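F5/8 type C domain protein (Bacteroides ovatus, PDB 4ZRX) is a putative alpha-L-fucosidase that probably removes fucose from glycans, with a separate F5/8 type C domain that may bind carbohydrate. Local coordinates at residues 482-490 against 558-566; 75-85 against 129-139. All blocks are in the same frame, centred on the assembly; numbering follows the deposited sequence.

Overall arrangement
The two contacts sit in different parts of the chain, their centres 55 Å apart and their nearest atoms about 40 Å apart, and they share no helix or sheet. Contact 2 comes first along the sequence: residues 75-85 and 129-139 join helices 77-86 and 126-137, neighbours on the outside of the fucosidase TIM barrel, next to the parallel strands 44-48 and 91-97. Contact 1 follows entirely after it, pairing strands 488-492 and 560-566 within the five-stranded antiparallel sheet of the F5/8 type C domain. Contact 2 belongs to the helical layer of the presumed catalytic barrel, contact 1 to the beta framework of a probable sugar-binding module; the two do not touch.

Contact 1: residues 482-490 against 558-566; sequences QVAASPLTI and ARFIKLEAT. With EDO (1,2-ethanediol), chain E.
Strands 488-492 and 560-566, antiparallel neighbours in the F5/8 type C domain, meet where Ile490 pairs with Ile561 and Thr489 with Lys562. Ile490 N gives a hydrogen bond to Ile561 O (2.9 Å), and Ile561 N returns one to Ile490 O (2.8 Å). Leu563 N reaches Leu488 O at 3.0 Å, almost in line with the carbonyl. On one face, Leu488, Ile561 and Leu563 touch Ile580 of strand 580-584 and Ile490 touches Met577, as expected in the beta-sandwich interior. On the other, Thr489 OG1 lies beside the aliphatic chain of Lys562, 3.7 Å from its CG, while bonding back to Pro487 O. Lys562 bends at its third torsion (68°); its NZ forms a salt bridge with Glu564 OE2, the hydrogen bond weak, and cation-pi contacts with Phe521 and Trp529. Pro487, after a cis peptide, lies alongside both chains, Pro487 CB being 3.7 Å from Glu564 CG. An ethanediol, probably from the crystallisation liquor, bridges the strands: its O1 accepts from Leu488 N and donates to Leu563 O (2.7 Å), its O2 accepts from Ala565 N. On edge strand 481-485, Val483 and Ala484 form a classic beta bulge opposite Thr489, and Val483 CG2 meets the Phe560 ring edge.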
loop_
_atom_site.group_PDB
_atom_site.type_symbol
_atom_site.label_atom_id
_atom_site.label_comp_id
_atom_site.label_asym_id
_atom_site.label_seq_id
_atom_site.Cartn_x
_atom_site.Cartn_y
_atom_site.Cartn_z
ATOM N N GLN A 482 32.769 -7.329 10.883
ATOM C CA GLN A 482 33.222 -6.359 11.874
ATOM C C GLN A 482 34.155 -7.020 12.855
ATOM O O GLN A 482 33.774 -7.967 13.509
ATOM C CB GLN A 482 32.053 -5.765 12.647
ATOM C CG GLN A 482 32.479 -4.776 13.743
ATOM C CD GLN A 482 31.352 -3.915 14.208
ATOM O OE1 GLN A 482 31.101 -3.782 15.407
ATOM N NE2 GLN A 482 30.651 -3.316 13.259
ATOM N N VAL A 483 35.383 -6.532 12.939
ATOM C CA VAL A 483 36.360 -6.995 13.940
ATOM C C VAL A 483 36.233 -6.297 15.297
ATOM O O VAL A 483 36.472 -6.898 16.325
ATOM C CB VAL A 483 37.792 -6.791 13.415
ATOM C CG1 VAL A 483 38.835 -7.157 14.486
ATOM C CG2 VAL A 483 37.994 -7.626 12.144
ATOM N N ALA A 484 35.915 -5.015 15.306
ATOM C CA ALA A 484 35.841 -4.253 16.556
ATOM C C ALA A 484 34.895 -3.086 16.345
ATOM O O ALA A 484 34.800 -2.559 15.232
ATOM C CB ALA A 484 37.212 -3.770 16.984
ATOM N N ALA A 485 34.155 -2.725 17.390
ATOM C CA ALA A 485 33.103 -1.707 17.255
ATOM C C ALA A 485 33.676 -0.276 17.403
ATOM O O ALA A 485 33.155 0.667 16.789
ATOM C CB ALA A 485 31.954 -1.952 18.235
ATOM N N SER A 486 34.743 -0.136 18.204
ATOM C CA SER A 486 35.280 1.171 18.546
ATOM C C SER A 486 36.773 1.097 18.918
ATOM O O SER A 486 37.099 0.678 20.026
ATOM C CB SER A 486 34.499 1.756 19.711
ATOM O OG SER A 486 34.932 3.082 19.961
ATOM N N PRO A 487 37.693 1.503 18.037
ATOM C CA PRO A 487 37.401 2.116 16.751
ATOM C C PRO A 487 36.857 1.082 15.762
ATOM O O PRO A 487 37.307 -0.088 15.719
ATOM C CB PRO A 487 38.778 2.659 16.280
ATOM C CG PRO A 487 39.834 1.966 17.167
ATOM C CD PRO A 487 39.118 1.574 18.425
ATOM N N LEU A 488 35.843 1.494 15.004
ATOM C CA LEU A 488 35.270 0.622 14.004
ATOM C C LEU A 488 36.385 -0.012 13.172
ATOM O O LEU A 488 37.137 0.706 12.533
ATOM C CB LEU A 488 34.333 1.421 13.101
ATOM C CG LEU A 488 33.650 0.564 12.051
ATOM C CD1 LEU A 488 32.756 -0.576 12.643
ATOM C CD2 LEU A 488 32.805 1.530 11.247
ATOM N N THR A 489 36.489 -1.340 13.222
ATOM C CA THR A 489 37.479 -2.095 12.485
ATOM C C THR A 489 36.793 -3.203 11.699
ATOM O O THR A 489 35.961 -3.962 12.244
ATOM C CB THR A 489 38.566 -2.669 13.484
ATOM O OG1 THR A 489 39.080 -1.632 14.340
ATOM C CG2 THR A 489 39.727 -3.329 12.746
ATOM N N ILE A 490 37.135 -3.297 10.427
ATOM C CA ILE A 490 36.385 -4.097 9.473
ATOM C C ILE A 490 37.339 -4.931 8.608
ATOM O O ILE A 490 38.287 -4.414 8.040
ATOM C CB ILE A 490 35.525 -3.203 8.520
ATOM C CG1 ILE A 490 34.495 -2.373 9.299
ATOM C CG2 ILE A 490 34.839 -4.059 7.434
ATOM C CD1 ILE A 490 33.946 -1.158 8.500
ATOM N N ALA A 558 44.432 -3.081 0.791
ATOM C CA ALA A 558 43.858 -3.345 2.095
ATOM C C ALA A 558 43.048 -4.649 2.161
ATOM O O ALA A 558 42.444 -5.088 1.173
ATOM C CB ALA A 558 43.000 -2.165 2.557
ATOM N N ARG A 559 43.111 -5.268 3.332
ATOM C CA ARG A 559 42.250 -6.386 3.715
ATOM C C ARG A 559 41.347 -5.931 4.844
ATOM O O ARG A 559 40.154 -6.269 4.853
ATOM C CB ARG A 559 43.090 -7.590 4.145
ATOM C CG ARG A 559 42.339 -8.760 4.830
ATOM C CD ARG A 559 41.341 -9.378 3.910
ATOM N NE ARG A 559 40.453 -10.303 4.614
ATOM C CZ ARG A 559 40.432 -11.624 4.459
ATOM N NH1 ARG A 559 41.246 -12.251 3.603
ATOM N NH2 ARG A 559 39.552 -12.332 5.157
ATOM N N PHE A 560 41.928 -5.209 5.809
ATOM C CA PHE A 560 41.215 -4.666 6.959
ATOM C C PHE A 560 41.265 -3.152 6.868
ATOM O O PHE A 560 42.227 -2.603 6.360
ATOM C CB PHE A 560 41.852 -5.100 8.294
ATOM C CG PHE A 560 41.868 -6.609 8.523
ATOM C CD1 PHE A 560 42.861 -7.406 7.939
ATOM C CD2 PHE A 560 40.941 -7.217 9.376
ATOM C CE1 PHE A 560 42.897 -8.814 8.158
ATOM C CE2 PHE A 560 40.982 -8.620 9.615
ATOM C CZ PHE A 560 41.962 -9.411 8.998
ATOM N N ILE A 561 40.220 -2.480 7.352
ATOM C CA ILE A 561 40.236 -1.025 7.464
ATOM C C ILE A 561 39.829 -0.674 8.861
ATOM O O ILE A 561 39.163 -1.451 9.529
ATOM C CB ILE A 561 39.328 -0.306 6.438
ATOM C CG1 ILE A 561 37.839 -0.691 6.631
ATOM C CG2 ILE A 561 39.787 -0.656 5.029
ATOM C CD1 ILE A 561 36.911 -0.018 5.588
ATOM N N LYS A 562 40.199 0.513 9.284
ATOM C CA LYS A 562 39.905 1.007 10.625
ATOM C C LYS A 562 39.697 2.507 10.577
ATOM O O LYS A 562 40.503 3.229 9.982
ATOM C CB LYS A 562 41.055 0.663 11.609
ATOM C CG LYS A 562 40.914 1.283 13.001
ATOM C CD LYS A 562 41.952 0.768 14.003
ATOM C CE LYS A 562 43.329 1.247 13.640
ATOM N NZ LYS A 562 44.350 0.919 14.662
ATOM N N LEU A 563 38.637 2.990 11.214
ATOM C CA LEU A 563 38.392 4.430 11.339
ATOM C C LEU A 563 38.420 4.810 12.803
ATOM O O LEU A 563 37.590 4.300 13.566
ATOM C CB LEU A 563 37.037 4.834 10.711
ATOM C CG LEU A 563 36.747 6.345 10.658
ATOM C CD1 LEU A 563 37.579 7.060 9.575
ATOM C CD2 LEU A 563 35.257 6.659 10.449
ATOM N N GLU A 564 39.372 5.665 13.191
ATOM C CA GLU A 564 39.419 6.299 14.507
ATOM C C GLU A 564 38.820 7.685 14.348
ATOM O O GLU A 564 39.229 8.431 13.483
ATOM C CB GLU A 564 40.857 6.386 15.058
ATOM C CG GLU A 564 41.440 4.983 15.357
ATOM C CD GLU A 564 42.882 4.953 15.933
ATOM O OE1 GLU A 564 43.433 6.044 16.227
ATOM O OE2 GLU A 564 43.446 3.826 16.089
ATOM N N ALA A 565 37.828 8.036 15.158
ATOM C CA ALA A 565 37.195 9.336 14.999
ATOM C C ALA A 565 36.660 9.937 16.290
ATOM O O ALA A 565 36.246 9.205 17.225
ATOM C CB ALA A 565 36.085 9.248 13.935
ATOM N N THR A 566 36.673 11.271 16.316
ATOM C CA THR A 566 36.011 12.058 17.349
ATOM C C THR A 566 34.911 12.939 16.732
ATOM O O THR A 566 34.891 13.233 15.524
ATOM C CB THR A 566 37.022 12.929 18.133
ATOM O OG1 THR A 566 37.839 13.643 17.206
ATOM C CG2 THR A 566 37.928 12.061 19.030
HETATM C C1 EDO E . 34.933 5.535 15.634
HETATM O O1 EDO E . 35.294 4.294 15.019
HETATM C C2 EDO E . 35.595 5.704 16.999
HETATM O O2 EDO E . 37.014 5.724 16.828
#

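Contact 2: residues 75-85 against 129-139; sequences LDAEQWVRTLK and ELRAACDKYDM
Val81 has chi1 at 177°, CG1 trans to its amide nitrogen, which turns CG2 toward Leu130 and Ala133 and CG1 toward Tyr137 and Met139; Tyr137, its CG anti to the carbonyl carbon, swings its ring back across helix 77-86. This helix and helix 126-137 are outer neighbours of the TIM barrel; over residues 77-85 and 129-137 the axes come within 8.3 Å and cross at -42°. Val81 is a knob in a hole made by Leu130, Ala133, Cys134 and Tyr137. Val81 CG2 presses on Leu130 CD1 at 3.5 Å, a tight carbon contact, while CG1 touches Tyr137 CB and selenomethionine Met139 CB. Small residues let the backbones close in near the start of helix 77-86: Ala133 CB lies 3.5 Å from Ala77 O, and Ala77 CB packs on Glu129 O. On the barrel side, Leu130 CD1 touches Trp80 CE3, and the side chain goes on to Leu48 and Leu94.

The Tyr137 ring is sandwiched, with Arg82 CA centred over one face and Lys136 CG near the rim of the other. Its hydroxyl lies at the edge of the Arg82 guanidinium, whose plane is turned 60° from the ring, and Arg82 CD comes within 3.4 Å of Tyr137 OH. Glu78 crosses Lys136 at about a right angle; the opposite charges, 4.1 Å apart between Glu78 OE1 and Lys136 NZ, probably attract but form no salt bridge. Glu129 OE1 accepts from two waters, one also donating to Leu75 O, the other accepting from Ala77 N; its OE2 forms a salt bridge with Lys120. Where a Schellman motif ends helix 126-137, Lys85 NZ bonds to Asp138 O at 3.0 Å from above the carbonyl plane, and weakly to Tyr137 O at 3.1 Å.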
loop_
_atom_site.group_PDB
_atom_site.type_symbol
_atom_site.label_atom_id
_atom_site.label_comp_id
_atom_site.label_asym_id
_atom_site.label_seq_id
_atom_site.Cartn_x
_atom_site.Cartn_y
_atom_site.Cartn_z
ATOM N N LEU A 75 1.385 0.150 -27.723
ATOM C CA LEU A 75 0.506 -0.127 -26.598
ATOM C C LEU A 75 -0.076 -1.532 -26.754
ATOM O O LEU A 75 -0.525 -1.923 -27.862
ATOM C CB LEU A 75 -0.594 0.888 -26.510
ATOM C CG LEU A 75 -1.524 0.756 -25.304
ATOM C CD1 LEU A 75 -1.893 2.132 -24.713
ATOM C CD2 LEU A 75 -2.767 -0.031 -25.613
ATOM N N ASP A 76 -0.103 -2.287 -25.652
ATOM C CA ASP A 76 -0.652 -3.621 -25.649
ATOM C C ASP A 76 -1.330 -3.880 -24.309
ATOM O O ASP A 76 -0.669 -4.302 -23.325
ATOM C CB ASP A 76 0.454 -4.586 -25.954
ATOM C CG ASP A 76 -0.025 -6.028 -26.068
ATOM O OD1 ASP A 76 -1.217 -6.324 -25.869
ATOM O OD2 ASP A 76 0.866 -6.859 -26.311
ATOM N N ALA A 77 -2.638 -3.627 -24.261
ATOM C CA ALA A 77 -3.410 -3.867 -23.068
ATOM C C ALA A 77 -3.592 -5.339 -22.698
ATOM O O ALA A 77 -3.789 -5.648 -21.493
ATOM C CB ALA A 77 -4.741 -3.200 -23.129
ATOM N N GLU A 78 -3.474 -6.240 -23.673
ATOM C CA GLU A 78 -3.422 -7.684 -23.387
ATOM C C GLU A 78 -2.198 -8.016 -22.527
ATOM O O GLU A 78 -2.271 -8.854 -21.648
ATOM C CB GLU A 78 -3.425 -8.609 -24.611
ATOM C CG GLU A 78 -4.644 -8.519 -25.481
ATOM C CD GLU A 78 -4.719 -9.662 -26.553
ATOM O OE1 GLU A 78 -3.892 -10.575 -26.491
ATOM O OE2 GLU A 78 -5.616 -9.622 -27.404
ATOM N N GLN A 79 -1.073 -7.334 -22.783
ATOM C CA GLN A 79 0.134 -7.532 -21.989
ATOM C C GLN A 79 -0.094 -7.091 -20.559
ATOM O O GLN A 79 0.309 -7.756 -19.607
ATOM C CB GLN A 79 1.317 -6.825 -22.619
ATOM C CG GLN A 79 2.636 -7.044 -21.907
ATOM C CD GLN A 79 3.144 -5.861 -21.043
ATOM O OE1 GLN A 79 2.421 -4.926 -20.695
ATOM N NE2 GLN A 79 4.427 -5.923 -20.719
ATOM N N TRP A 80 -0.801 -5.974 -20.399
ATOM C CA TRP A 80 -1.163 -5.532 -19.064
ATOM C C TRP A 80 -2.004 -6.598 -18.324
ATOM O O TRP A 80 -1.716 -6.966 -17.195
ATOM C CB TRP A 80 -1.953 -4.215 -19.036
ATOM C CG TRP A 80 -1.431 -3.074 -19.809
ATOM C CD1 TRP A 80 -0.235 -2.972 -20.433
ATOM C CD2 TRP A 80 -2.112 -1.856 -20.055
ATOM N NE1 TRP A 80 -0.130 -1.736 -21.046
ATOM C CE2 TRP A 80 -1.292 -1.061 -20.849
ATOM C CE3 TRP A 80 -3.364 -1.346 -19.667
ATOM C CZ2 TRP A 80 -1.663 0.199 -21.290
ATOM C CZ3 TRP A 80 -3.716 -0.100 -20.132
ATOM C CH2 TRP A 80 -2.866 0.656 -20.924
ATOM N N VAL A 81 -3.109 -7.003 -18.942
ATOM C CA VAL A 81 -4.065 -7.833 -18.259
ATOM C C VAL A 81 -3.522 -9.229 -18.069
ATOM O O VAL A 81 -3.739 -9.839 -17.005
ATOM C CB VAL A 81 -5.431 -7.845 -18.946
ATOM C CG1 VAL A 81 -6.357 -8.786 -18.237
ATOM C CG2 VAL A 81 -6.049 -6.443 -18.980
ATOM N N ARG A 82 -2.797 -9.756 -19.042
ATOM C CA ARG A 82 -2.205 -11.098 -18.882
ATOM C C ARG A 82 -1.228 -11.096 -17.673
ATOM O O ARG A 82 -1.236 -11.993 -16.818
ATOM C CB ARG A 82 -1.449 -11.531 -20.131
ATOM C CG ARG A 82 -0.813 -12.946 -20.051
ATOM C CD ARG A 82 -0.054 -13.366 -21.347
ATOM N NE ARG A 82 1.008 -12.442 -21.727
ATOM C CZ ARG A 82 0.947 -11.523 -22.704
ATOM N NH1 ARG A 82 -0.144 -11.312 -23.449
ATOM N NH2 ARG A 82 2.008 -10.753 -22.922
ATOM N N THR A 83 -0.388 -10.067 -17.629
ATOM C CA THR A 83 0.573 -9.912 -16.555
ATOM C C THR A 83 -0.153 -9.877 -15.201
ATOM O O THR A 83 0.216 -10.604 -14.269
ATOM C CB THR A 83 1.354 -8.652 -16.739
ATOM O OG1 THR A 83 2.153 -8.768 -17.924
ATOM C CG2 THR A 83 2.283 -8.377 -15.554
ATOM N N LEU A 84 -1.196 -9.066 -15.130
ATOM C CA LEU A 84 -1.893 -8.852 -13.867
ATOM C C LEU A 84 -2.759 -10.060 -13.453
ATOM O O LEU A 84 -2.872 -10.385 -12.271
ATOM C CB LEU A 84 -2.734 -7.570 -13.966
ATOM C CG LEU A 84 -1.798 -6.331 -14.116
ATOM C CD1 LEU A 84 -2.619 -5.107 -14.445
ATOM C CD2 LEU A 84 -0.964 -6.087 -12.850
ATOM N N LYS A 85 -3.324 -10.763 -14.445
ATOM C CA LYS A 85 -4.046 -12.011 -14.165
ATOM C C LYS A 85 -3.118 -13.039 -13.590
ATOM O O LYS A 85 -3.409 -13.617 -12.515
ATOM C CB LYS A 85 -4.683 -12.518 -15.437
ATOM C CG LYS A 85 -5.541 -13.731 -15.290
ATOM C CD LYS A 85 -6.959 -13.366 -14.870
ATOM C CE LYS A 85 -7.849 -14.667 -14.870
ATOM N NZ LYS A 85 -9.184 -14.219 -14.351
ATOM N N GLU A 129 -9.421 -0.857 -25.548
ATOM C CA GLU A 129 -8.411 -1.881 -25.637
ATOM C C GLU A 129 -8.284 -2.646 -24.300
ATOM O O GLU A 129 -8.122 -3.871 -24.315
ATOM C CB GLU A 129 -7.064 -1.302 -26.024
ATOM C CG GLU A 129 -7.123 -0.647 -27.394
ATOM C CD GLU A 129 -5.814 -0.543 -28.148
ATOM O OE1 GLU A 129 -4.900 -1.329 -27.881
ATOM O OE2 GLU A 129 -5.752 0.294 -29.115
ATOM N N LEU A 130 -8.365 -1.918 -23.186
ATOM C CA LEU A 130 -8.309 -2.567 -21.879
ATOM C C LEU A 130 -9.522 -3.484 -21.701
ATOM O O LEU A 130 -9.396 -4.632 -21.226
ATOM C CB LEU A 130 -8.257 -1.549 -20.733
ATOM C CG LEU A 130 -8.183 -2.192 -19.346
ATOM C CD1 LEU A 130 -7.006 -3.092 -19.206
ATOM C CD2 LEU A 130 -8.129 -1.058 -18.321
ATOM N N ARG A 131 -10.708 -2.994 -22.062
ATOM C CA ARG A 131 -11.890 -3.852 -21.917
ATOM C C ARG A 131 -11.813 -5.100 -22.736
ATOM O O ARG A 131 -12.248 -6.146 -22.250
ATOM C CB ARG A 131 -13.223 -3.126 -22.124
ATOM C CG ARG A 131 -14.517 -3.893 -21.533
ATOM C CD ARG A 131 -14.372 -3.814 -20.003
ATOM N NE ARG A 131 -15.453 -4.476 -19.224
ATOM C CZ ARG A 131 -15.484 -5.760 -18.936
ATOM N NH1 ARG A 131 -14.613 -6.640 -19.393
ATOM N NH2 ARG A 131 -16.383 -6.172 -18.087
ATOM N N ALA A 132 -11.292 -5.022 -23.967
ATOM C CA ALA A 132 -11.105 -6.196 -24.803
ATOM C C ALA A 132 -10.159 -7.248 -24.166
ATOM O O ALA A 132 -10.456 -8.439 -24.178
ATOM C CB ALA A 132 -10.616 -5.778 -26.188
ATOM N N ALA A 133 -9.084 -6.767 -23.563
ATOM C CA ALA A 133 -8.145 -7.607 -22.836
ATOM C C ALA A 133 -8.802 -8.192 -21.571
ATOM O O ALA A 133 -8.637 -9.387 -21.328
ATOM C CB ALA A 133 -6.903 -6.910 -22.536
ATOM N N CYS A 134 -9.640 -7.421 -20.874
ATOM C CA CYS A 134 -10.366 -7.990 -19.749
ATOM C C CYS A 134 -11.337 -9.072 -20.198
ATOM O O CYS A 134 -11.503 -10.078 -19.500
ATOM C CB CYS A 134 -11.105 -6.978 -18.960
ATOM S SG CYS A 134 -10.003 -5.799 -18.057
ATOM N N ASP A 135 -12.012 -8.842 -21.332
ATOM C CA ASP A 135 -12.887 -9.865 -21.951
ATOM C C ASP A 135 -12.141 -11.168 -22.212
ATOM O O ASP A 135 -12.648 -12.254 -21.876
ATOM C CB ASP A 135 -13.479 -9.393 -23.270
ATOM C CG ASP A 135 -14.520 -8.270 -23.123
ATOM O OD1 ASP A 135 -14.959 -7.937 -21.979
ATOM O OD2 ASP A 135 -14.898 -7.722 -24.213
ATOM N N LYS A 136 -10.923 -11.082 -22.723
ATOM C CA LYS A 136 -10.139 -12.255 -23.072
ATOM C C LYS A 136 -9.738 -13.071 -21.846
ATOM O O LYS A 136 -9.846 -14.305 -21.857
ATOM C CB LYS A 136 -8.869 -11.855 -23.860
ATOM C CG LYS A 136 -7.905 -12.985 -24.155
ATOM C CD LYS A 136 -6.839 -12.502 -25.051
ATOM C CE LYS A 136 -5.607 -13.415 -25.100
ATOM N NZ LYS A 136 -5.647 -14.220 -26.266
ATOM N N TYR A 137 -9.303 -12.380 -20.806
ATOM C CA TYR A 137 -8.789 -13.041 -19.574
ATOM C C TYR A 137 -9.766 -13.152 -18.440
ATOM O O TYR A 137 -9.381 -13.578 -17.332
ATOM C CB TYR A 137 -7.515 -12.317 -19.116
ATOM C CG TYR A 137 -6.362 -12.527 -20.046
ATOM C CD1 TYR A 137 -5.611 -13.700 -19.988
ATOM C CD2 TYR A 137 -6.012 -11.573 -21.004
ATOM C CE1 TYR A 137 -4.584 -13.938 -20.874
ATOM C CE2 TYR A 137 -4.980 -11.791 -21.871
ATOM C CZ TYR A 137 -4.262 -12.999 -21.793
ATOM O OH TYR A 137 -3.238 -13.213 -22.642
ATOM N N ASP A 138 -11.024 -12.784 -18.659
ATOM C CA ASP A 138 -12.069 -12.835 -17.646
ATOM C C ASP A 138 -11.629 -12.089 -16.392
ATOM O O ASP A 138 -11.617 -12.636 -15.275
ATOM C CB ASP A 138 -12.477 -14.305 -17.319
ATOM C CG ASP A 138 -13.683 -14.382 -16.379
ATOM O OD1 ASP A 138 -14.487 -13.440 -16.348
ATOM O OD2 ASP A 138 -13.895 -15.399 -15.662
HETATM N N MSE A 139 -11.209 -10.837 -16.604
HETATM C CA MSE A 139 -10.727 -9.974 -15.556
HETATM C C MSE A 139 -11.756 -8.904 -15.300
HETATM O O MSE A 139 -12.238 -8.252 -16.236
HETATM C CB MSE A 139 -9.376 -9.359 -15.958
HETATM C CG MSE A 139 -8.893 -8.181 -15.097
HETATM SE SE MSE A 139 -8.170 -8.909 -13.419
HETATM C CE MSE A 139 -6.393 -9.342 -13.928
HETATM O O HOH W 1 -2.557 -0.751 -29.172
HETATM O O HOH W 2 -4.310 -3.621 -26.616
HETATM O O HOH W 3 -6.707 -12.671 -28.425
#